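PDB 3DSQ: pyrrolysyl-tRNA synthetase from Desulfitobacterium hafniense, which probably attaches pyrrolysine to its cognate tRNA at the expense of ATP, working as a homodimeric class II aminoacyl-tRNA synthetase. Local coordinates for residues B[61-65]-B[66-70]. Residues are numbered along the deposited sequence; the frame is centred on the assembly and turned at random.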
loop_
_atom_site.group_PDB
_atom_site.type_symbol
_atom_site.label_atom_id
_atom_site.label_comp_id
_atom_site.label_asym_id
_atom_site.label_seq_id
_atom_site.Cartn_x
_atom_site.Cartn_y
_atom_site.Cartn_z
ATOM N N LEU B 61 -10.908 6.550 18.967
ATOM C CA LEU B 61 -11.584 6.366 17.690
ATOM C C LEU B 61 -12.435 7.562 17.284
ATOM O O LEU B 61 -12.591 7.836 16.095
ATOM C CB LEU B 61 -12.439 5.091 17.711
ATOM C CG LEU B 61 -11.600 3.817 17.548
ATOM C CD1 LEU B 61 -12.468 2.567 17.607
ATOM C CD2 LEU B 61 -10.869 3.892 16.214
ATOM N N GLU B 62 -12.986 8.271 18.268
ATOM C CA GLU B 62 -13.807 9.441 17.986
ATOM C C GLU B 62 -12.966 10.477 17.266
ATOM O O GLU B 62 -13.410 11.125 16.320
ATOM C CB GLU B 62 -14.357 10.030 19.286
ATOM C CG GLU B 62 -15.546 9.279 19.821
ATOM C CD GLU B 62 -16.675 9.232 18.814
ATOM O OE1 GLU B 62 -17.155 10.316 18.405
ATOM O OE2 GLU B 62 -17.082 8.115 18.428
ATOM N N GLN B 63 -11.740 10.620 17.739
ATOM C CA GLN B 63 -10.778 11.540 17.174
ATOM C C GLN B 63 -10.580 11.191 15.690
ATOM O O GLN B 63 -10.493 12.069 14.823
ATOM C CB GLN B 63 -9.473 11.386 17.954
ATOM C CG GLN B 63 -8.297 12.203 17.473
ATOM C CD GLN B 63 -7.037 11.861 18.245
ATOM O OE1 GLN B 63 -6.921 12.156 19.439
ATOM N NE2 GLN B 63 -6.089 11.218 17.571
ATOM N N LEU B 64 -10.527 9.893 15.413
ATOM C CA LEU B 64 -10.342 9.397 14.059
ATOM C C LEU B 64 -11.537 9.711 13.160
ATOM O O LEU B 64 -11.363 10.132 12.021
ATOM C CB LEU B 64 -10.079 7.880 14.113
ATOM C CG LEU B 64 -10.042 7.004 12.857
ATOM C CD1 LEU B 64 -11.446 6.749 12.405
ATOM C CD2 LEU B 64 -9.221 7.651 11.759
ATOM N N ARG B 65 -12.750 9.530 13.670
ATOM C CA ARG B 65 -13.942 9.788 12.869
ATOM C C ARG B 65 -14.316 11.252 12.625
ATOM O O ARG B 65 -14.888 11.575 11.584
ATOM C CB ARG B 65 -15.144 9.064 13.474
ATOM C CG ARG B 65 -15.191 9.125 14.978
ATOM C CD ARG B 65 -16.520 8.626 15.527
ATOM N NE ARG B 65 -17.571 9.630 15.387
ATOM C CZ ARG B 65 -18.759 9.562 15.982
ATOM N NH1 ARG B 65 -19.059 8.534 16.766
ATOM N NH2 ARG B 65 -19.648 10.528 15.795
ATOM N N THR B 66 -14.005 12.140 13.561
ATOM C CA THR B 66 -14.369 13.540 13.373
ATOM C C THR B 66 -13.189 14.458 13.101
ATOM O O THR B 66 -13.367 15.571 12.615
ATOM C CB THR B 66 -15.124 14.091 14.600
ATOM O OG1 THR B 66 -14.261 14.061 15.741
ATOM C CG2 THR B 66 -16.359 13.253 14.888
ATOM N N VAL B 67 -11.984 13.996 13.408
ATOM C CA VAL B 67 -10.804 14.821 13.199
ATOM C C VAL B 67 -9.840 14.346 12.112
ATOM O O VAL B 67 -9.790 14.925 11.028
ATOM C CB VAL B 67 -10.008 14.976 14.506
ATOM C CG1 VAL B 67 -8.852 15.940 14.300
ATOM C CG2 VAL B 67 -10.925 15.457 15.611
ATOM N N LYS B 68 -9.076 13.296 12.395
ATOM C CA LYS B 68 -8.096 12.811 11.431
ATOM C C LYS B 68 -8.633 12.222 10.124
ATOM O O LYS B 68 -8.134 12.546 9.054
ATOM C CB LYS B 68 -7.159 11.798 12.098
ATOM C CG LYS B 68 -6.322 12.376 13.230
ATOM C CD LYS B 68 -5.190 11.435 13.637
ATOM C CE LYS B 68 -5.709 10.074 14.103
ATOM N NZ LYS B 68 -4.576 9.151 14.393
ATOM N N HIS B 69 -9.640 11.364 10.205
ATOM C CA HIS B 69 -10.199 10.732 9.012
ATOM C C HIS B 69 -9.254 9.679 8.426
ATOM O O HIS B 69 -9.513 9.131 7.351
ATOM C CB HIS B 69 -10.528 11.785 7.952
ATOM C CG HIS B 69 -11.631 12.716 8.353
ATOM N ND1 HIS B 69 -12.913 12.280 8.610
ATOM C CD2 HIS B 69 -11.639 14.055 8.561
ATOM C CE1 HIS B 69 -13.664 13.310 8.959
ATOM N NE2 HIS B 69 -12.915 14.398 8.937
ATOM N N ARG B 70 -8.163 9.401 9.134
ATOM C CA ARG B 70 -7.204 8.391 8.699
ATOM C C ARG B 70 -6.339 7.913 9.853
ATOM O O ARG B 70 -5.950 8.696 10.726
ATOM C CB ARG B 70 -6.307 8.927 7.584
ATOM C CG ARG B 70 -5.382 10.035 8.017
ATOM C CD ARG B 70 -4.752 10.681 6.813
ATOM N NE ARG B 70 -3.841 11.759 7.176
ATOM C CZ ARG B 70 -3.167 12.482 6.290
ATOM N NH1 ARG B 70 -3.316 12.239 4.995
ATOM N NH2 ARG B 70 -2.331 13.429 6.695
#
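Glu-62, Gln-63 and Leu-64 meet Thr-66 to Arg-70 in a local contact at the C-terminal end of the long helix 39-68, at the dimer interface, where the chain turns toward helix 72-85. Glu-62 O takes two bonds from one residue: Thr-66 N, 3.0 Å away, lies nearly in line with the carbonyl, while Thr-66 OG1 donates at 3.1 Å from above its plane. That hydroxyl gets there because chi1 of 63° sets OG1 between the backbone N and the carbonyl carbon, folded back on the preceding turn. Gln-63 O is gripped from opposite faces of its plane by Val-67 N at 2.8 Å and Lys-68 N at 3.1 Å. The second of these bonds, with His-69 N to Leu-64 O at 2.8 Å, spans five residues, so the helix ends in a wider pi-type turn. His-69 then leaves helical geometry with a positive phi of 72°, and its imidazole swings back until CE1 lies 3.4 Å from Arg-65 O. Leu-64 reaches along the chain, CD2 coming 3.3 Å from Arg-70 N. On the flank, the Gln-63 side chain crosses that of Lys-68 at a slant, NE2 to CE 3.7 Å; the Lys-68 ammonium forms a salt bridge with Asp-281, and Arg-70 one with Glu-78 of helix 72-85. Arg-65 lies alongside Thr-66 and bends at chi3; its NH1 forms a salt bridge with Glu-62 OE2, though the hydrogen bond within it is weak, and its guanidinium makes a cation-pi contact with Trp-146 of the second subunit. Leu-64 and His-69 pack on Val-90 and Phe-89 of that same subunit.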